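Local coordinates for DUF3887 domain-containing protein (Ruminococcus gnavus, PDB 4HYZ), which is of unknown function but belongs to the DUF3887 family of the NTF2-like clan and is probably a secreted or membrane-anchored lipoprotein, at residues 16-19 with 20-24; 24-27 with 28-31. One frame throughout, in Å; residues are numbered along the deposited sequence.

Both contacts lie on helix 13-28, the long helix that packs across the antiparallel sheet. Going from the N terminus, contact 1 comes first and joins 16-19 to 20-24 over two helical turns. Contact 2 begins at Ile24, where contact 1 ends, and runs from 24-27 into 28-31. The two share that one residue and otherwise do not touch; their centres are about 11 Å apart. Neither closes a long loop, and they follow one another without crossing. Contact 1 belongs to the helix body on strands 65-78, 81-92 and 95-103. Contact 2 ends the helix and leads into helix 32-36, beside helix 49-60.

Contact 1 (16-19 with 20-24); sequences VRKQ and AMEDI
In one of its two conformers, the Arg17 guanidinium has Met21, a selenomethionine, over one face, so this packing is tentative. Met21 CE sits 3.6 Å above the plane, over the centre of the Arg17 guanidinium, while Met21 SE lies 3.9 Å from Arg17 NH2. The extended chain of Arg17 lays the guanidinium where CE can cover it.

A second flat group, the amide of Gln19, meets the carboxylate of Asp23, with planes 28° apart. Gln19 NE2 donates to Asp23 OD1 at 3.0 Å. The bond is only moderately bent, but NE2 approaches well above the carboxylate plane. The bend at chi2 (67°) turns the amide toward Asp23, one turn further along the helix. Asp23 OD1 also forms a salt bridge with Arg38, and OD2 is hydrogen-bonded to Tyr103. This probably fixes the rotation of the carboxylate.

Lys18 NZ meets Glu22 OE2 on its syn side at 3.0 Å, a salt bridge. A water joins the same ammonium to Glu22 OE1, lying 2.6 Å from OE1.

In the backbone, Ala20 N bonds to Val16 O at 2.9 Å and Asp23 N to Gln19 O at 2.8 Å. Such i to i+4 spacing marks an alpha-helix. Buried Val16, Ala20 and Ile24 against exposed Arg17 and Lys18 make it amphipathic, packed on the sheet, consistent with the NTF2-like fold expected from its clan.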
ATOM      1  N   VAL A  16      12.872   8.198  -9.902  1.00 29.22           N
ATOM      2  CA  VAL A  16      11.587   8.074 -10.574  1.00 27.63           C
ATOM      3  C   VAL A  16      10.879   9.425 -10.603  1.00 31.98           C
ATOM      4  O   VAL A  16      10.412   9.797 -11.675  1.00 32.24           O
ATOM      5  CB  VAL A  16      10.708   6.970  -9.952  1.00 28.90           C
ATOM      6  CG1 VAL A  16       9.261   7.013 -10.506  1.00 26.75           C
ATOM      7  CG2 VAL A  16      11.352   5.607 -10.207  1.00 27.32           C
ATOM      8  N   ARG A  17      10.826  10.153  -9.466  1.00 28.89           N
ATOM      9  CA  ARG A  17      10.183  11.467  -9.402  0.50 30.38           C
ATOM     10  C   ARG A  17      10.864  12.431 -10.380  1.00 34.04           C
ATOM     11  O   ARG A  17      10.183  13.106 -11.124  1.00 35.54           O
ATOM     12  CB  ARG A  17      10.200  12.035  -7.963  0.50 33.83           C
ATOM     13  CG  ARG A  17       9.578  13.445  -7.828  0.50 41.17           C
ATOM     14  CD  ARG A  17       9.653  14.001  -6.414  0.50 45.43           C
ATOM     15  NE  ARG A  17       9.499  15.466  -6.376  0.50 48.90           N
ATOM     16  CZ  ARG A  17      10.507  16.328  -6.260  0.50 58.47           C
ATOM     17  NH1 ARG A  17      11.757  15.891  -6.195  0.50 44.72           N
ATOM     18  NH2 ARG A  17      10.272  17.635  -6.241  0.50 45.13           N
ATOM     19  N   LYS A  18      12.208  12.465 -10.395  1.00 31.71           N
ATOM     20  CA  LYS A  18      12.983  13.346 -11.241  1.00 32.34           C
ATOM     21  C   LYS A  18      12.704  13.053 -12.730  1.00 36.69           C
ATOM     22  O   LYS A  18      12.451  14.010 -13.488  1.00 37.61           O
ATOM     23  CB  LYS A  18      14.481  13.288 -10.896  1.00 36.03           C
ATOM     24  CG  LYS A  18      15.331  14.269 -11.700  1.00 48.91           C
ATOM     25  CD  LYS A  18      16.823  14.073 -11.450  1.00 63.73           C
ATOM     26  CE  LYS A  18      17.682  15.159 -12.082  1.00 65.54           C
ATOM     27  NZ  LYS A  18      18.043  14.846 -13.497  1.00 65.64           N
ATOM     28  N   GLN A  19      12.680  11.763 -13.127  1.00 30.66           N
ATOM     29  CA  GLN A  19      12.403  11.381 -14.519  1.00 28.98           C
ATOM     30  C   GLN A  19      10.969  11.686 -14.917  1.00 32.45           C
ATOM     31  O   GLN A  19      10.749  12.092 -16.053  1.00 31.21           O
ATOM     32  CB  GLN A  19      12.705   9.892 -14.772  1.00 29.02           C
ATOM     33  CG  GLN A  19      12.717   9.538 -16.268  1.00 29.58           C
ATOM     34  CD  GLN A  19      13.866  10.192 -16.991  1.00 35.83           C
ATOM     35  OE1 GLN A  19      15.023   9.880 -16.731  1.00 35.23           O
ATOM     36  NE2 GLN A  19      13.585  11.205 -17.809  1.00 27.73           N
ATOM     37  N   ALA A  20       9.995  11.485 -13.990  1.00 29.09           N
ATOM     38  CA  ALA A  20       8.577  11.741 -14.254  1.00 29.11           C
ATOM     39  C   ALA A  20       8.360  13.244 -14.501  1.00 33.31           C
ATOM     40  O   ALA A  20       7.636  13.624 -15.417  1.00 33.24           O
ATOM     41  CB  ALA A  20       7.719  11.260 -13.078  1.00 29.03           C
HETATM   42  N   MSE A  21       9.010  14.095 -13.699  1.00 30.41           N
HETATM   43  CA  MSE A  21       8.891  15.550 -13.882  1.00 30.98           C
HETATM   44  C   MSE A  21       9.473  15.982 -15.239  1.00 35.47           C
HETATM   45  O   MSE A  21       8.855  16.787 -15.956  1.00 37.61           O
HETATM   46  CB  MSE A  21       9.574  16.292 -12.742  1.00 32.84           C
HETATM   47  CG  MSE A  21       8.849  16.103 -11.411  1.00 39.45           C
HETATM   48 SE   MSE A  21       9.628  17.255 -10.067  0.75 47.91          SE
HETATM   49  CE  MSE A  21      11.343  16.332  -9.770  1.00 41.98           C
ATOM     50  N   GLU A  22      10.621  15.403 -15.617  1.00 30.86           N
ATOM     51  CA  GLU A  22      11.255  15.693 -16.925  1.00 30.39           C
ATOM     52  C   GLU A  22      10.396  15.196 -18.070  1.00 33.52           C
ATOM     53  O   GLU A  22      10.202  15.905 -19.032  1.00 34.87           O
ATOM     54  CB  GLU A  22      12.629  15.037 -17.005  1.00 30.60           C
ATOM     55  CG  GLU A  22      13.664  15.825 -16.249  1.00 37.11           C
ATOM     56  CD  GLU A  22      14.920  15.078 -15.879  1.00 46.63           C
ATOM     57  OE1 GLU A  22      14.964  13.837 -16.039  1.00 45.28           O
ATOM     58  OE2 GLU A  22      15.836  15.735 -15.342  1.00 54.66           O
ATOM     59  N   ASP A  23       9.853  13.980 -17.949  1.00 31.15           N
ATOM     60  CA  ASP A  23       9.027  13.378 -18.989  1.00 31.75           C
ATOM     61  C   ASP A  23       7.690  14.115 -19.161  1.00 37.03           C
ATOM     62  O   ASP A  23       7.188  14.194 -20.280  1.00 37.58           O
ATOM     63  CB  ASP A  23       8.827  11.880 -18.710  1.00 32.47           C
ATOM     64  CG  ASP A  23      10.113  11.086 -18.906  1.00 37.35           C
ATOM     65  OD1 ASP A  23      11.121  11.674 -19.396  1.00 37.76           O
ATOM     66  OD2 ASP A  23      10.134   9.895 -18.546  1.00 39.87           O
ATOM     67  N   ILE A  24       7.123  14.675 -18.077  1.00 34.35           N
ATOM     68  CA  ILE A  24       5.873  15.445 -18.198  1.00 35.37           C
ATOM     69  C   ILE A  24       6.199  16.789 -18.876  1.00 38.53           C
ATOM     70  O   ILE A  24       5.414  17.247 -19.700  1.00 40.27           O
ATOM     71  CB  ILE A  24       5.123  15.601 -16.855  1.00 38.07           C
ATOM     72  CG1 ILE A  24       4.519  14.245 -16.448  1.00 37.47           C
ATOM     73  CG2 ILE A  24       4.040  16.711 -16.914  1.00 37.53           C
ATOM     74  CD1 ILE A  24       4.232  14.134 -14.952  1.00 37.18           C
TER
HETATM   75  O   HOH W   1      16.717  12.344 -14.877  1.00 47.13           O

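Contact 2 (24-27 with 28-31)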
ATOM      1  N   ILE A  24       7.123  14.675 -18.077  1.00 34.35           N
ATOM      2  CA  ILE A  24       5.873  15.445 -18.198  1.00 35.37           C
ATOM      3  C   ILE A  24       6.199  16.789 -18.876  1.00 38.53           C
ATOM      4  O   ILE A  24       5.414  17.247 -19.700  1.00 40.27           O
ATOM      5  CB  ILE A  24       5.123  15.601 -16.855  1.00 38.07           C
ATOM      6  CG1 ILE A  24       4.519  14.245 -16.448  1.00 37.47           C
ATOM      7  CG2 ILE A  24       4.040  16.711 -16.914  1.00 37.53           C
ATOM      8  CD1 ILE A  24       4.232  14.134 -14.952  1.00 37.18           C
ATOM      9  N   GLU A  25       7.372  17.379 -18.582  1.00 34.20           N
ATOM     10  CA  GLU A  25       7.808  18.615 -19.246  1.00 35.11           C
ATOM     11  C   GLU A  25       8.019  18.372 -20.735  1.00 40.78           C
ATOM     12  O   GLU A  25       7.665  19.214 -21.532  1.00 43.12           O
ATOM     13  CB  GLU A  25       9.095  19.163 -18.630  1.00 35.80           C
ATOM     14  CG  GLU A  25       8.910  19.757 -17.244  1.00 35.50           C
ATOM     15  CD  GLU A  25      10.192  19.863 -16.431  1.00 50.12           C
ATOM     16  OE1 GLU A  25      11.250  19.339 -16.859  1.00 43.48           O
ATOM     17  OE2 GLU A  25      10.107  20.395 -15.306  1.00 44.58           O
ATOM     18  N   ILE A  26       8.561  17.216 -21.121  1.00 38.54           N
ATOM     19  CA  ILE A  26       8.762  16.864 -22.540  1.00 38.37           C
ATOM     20  C   ILE A  26       7.376  16.688 -23.193  1.00 41.37           C
ATOM     21  O   ILE A  26       7.190  17.133 -24.314  1.00 42.79           O
ATOM     22  CB  ILE A  26       9.696  15.626 -22.718  1.00 40.41           C
ATOM     23  CG1 ILE A  26      11.179  15.953 -22.308  1.00 40.84           C
ATOM     24  CG2 ILE A  26       9.656  15.107 -24.158  1.00 41.22           C
ATOM     25  CD1 ILE A  26      11.990  14.594 -21.630  1.00 46.52           C
ATOM     26  N   ALA A  27       6.399  16.066 -22.494  1.00 37.79           N
ATOM     27  CA  ALA A  27       5.027  15.925 -23.013  1.00 38.37           C
ATOM     28  C   ALA A  27       4.372  17.302 -23.213  1.00 41.19           C
ATOM     29  O   ALA A  27       3.762  17.534 -24.253  1.00 42.85           O
ATOM     30  CB  ALA A  27       4.180  15.084 -22.066  1.00 38.26           C
ATOM     31  N   GLN A  28       4.564  18.232 -22.256  1.00 37.12           N
ATOM     32  CA  GLN A  28       3.998  19.589 -22.365  1.00 38.39           C
ATOM     33  C   GLN A  28       4.664  20.436 -23.460  1.00 44.71           C
ATOM     34  O   GLN A  28       4.075  21.428 -23.877  1.00 46.41           O
ATOM     35  CB  GLN A  28       4.081  20.351 -21.033  1.00 38.70           C
ATOM     36  CG  GLN A  28       3.179  19.787 -19.931  1.00 42.08           C
ATOM     37  CD  GLN A  28       3.534  20.323 -18.562  1.00 53.35           C
ATOM     38  OE1 GLN A  28       4.576  20.977 -18.326  1.00 45.62           O
ATOM     39  NE2 GLN A  28       2.684  20.039 -17.616  1.00 46.16           N
ATOM     40  N   SER A  29       5.886  20.077 -23.909  1.00 40.24           N
ATOM     41  CA  SER A  29       6.629  20.838 -24.921  1.00 40.23           C
ATOM     42  C   SER A  29       5.980  20.784 -26.306  1.00 44.25           C
ATOM     43  O   SER A  29       6.293  21.622 -27.159  1.00 44.83           O
ATOM     44  CB  SER A  29       8.065  20.328 -25.005  1.00 41.30           C
ATOM     45  OG  SER A  29       8.123  19.063 -25.642  1.00 39.32           O
ATOM     46  N   LYS A  30       5.078  19.800 -26.528  1.00 41.47           N
ATOM     47  CA  LYS A  30       4.332  19.549 -27.784  1.00 43.12           C
ATOM     48  C   LYS A  30       5.255  18.952 -28.864  1.00 48.07           C
ATOM     49  O   LYS A  30       4.830  18.785 -30.007  1.00 50.72           O
ATOM     50  CB  LYS A  30       3.579  20.803 -28.319  1.00 46.91           C
ATOM     51  CG  LYS A  30       2.662  21.467 -27.288  1.00 56.00           C
ATOM     52  CD  LYS A  30       1.809  22.579 -27.880  1.00 60.10           C
ATOM     53  CE  LYS A  30       1.290  23.465 -26.771  1.00 66.85           C
ATOM     54  NZ  LYS A  30       0.355  24.521 -27.252  1.00 60.58           N
ATOM     55  N   ASP A  31       6.497  18.583 -28.493  1.00 43.26           N
ATOM     56  CA  ASP A  31       7.457  17.941 -29.397  1.00 42.93           C
ATOM     57  C   ASP A  31       7.214  16.425 -29.335  1.00 48.25           C
ATOM     58  O   ASP A  31       7.741  15.742 -28.447  1.00 47.34           O
ATOM     59  CB  ASP A  31       8.905  18.316 -29.012  1.00 42.75           C
ATOM     60  CG  ASP A  31       9.982  17.837 -29.956  1.00 48.82           C
ATOM     61  OD1 ASP A  31       9.747  16.849 -30.677  1.00 51.19           O
ATOM     62  OD2 ASP A  31      11.071  18.418 -29.947  1.00 53.08           O
TER
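The C-terminal end of helix 13-28 and the turn into helix 32-36 form this contact, with Ile24 meeting Gln28 and Ile26 meeting Ser29. The last regular bond runs from Gln28 N to Ile24 O at 2.9 Å. Beyond it the i to i+4 pattern gives way to i to i+3 bonds. Ser29 N bonds to Ile26 O at 3.2 Å, with the donor above the carbonyl plane, and only weakly to Glu25 O. A weak bond from Lys30 N reaches Ala27 O at 3.5 Å. Lys30 then leaves helical geometry with a positive phi (73°).

Ser29 OG turns back and donates to the same Ile26 O. The modelled separation of 2.5 Å from Ser29 OG to Ile26 O is unusually short, and its exact length is doubtful. The first torsion of Ser29 (chi1 73°) puts OG between its own N and carbonyl carbon, facing the previous turn. Asp31 N gives Ser29 OG a weak bond at 3.3 Å.

On another side of the helix, Gln28 lies extended along the turn. Gln28 NE2 rests 3.7 Å from Ile24 CG2, and Gln28 CG is 3.4 Å from Ile24 O. The amide end is held by Tyr92, to which NE2 is hydrogen-bonded. The hydroxyl of Tyr52, on helix 49-60, donates to Ala27 O. Asp31 is the N-cap of the next helix, and its OD1 takes the N-H of Ser34.

Ile26 O thus accepts from two donors of Ser29, the backbone one poorly placed. With the serine hydroxyl weakly linking that carbonyl to Asp31 N, polar backbone atoms find partners as the chain leaves the helix.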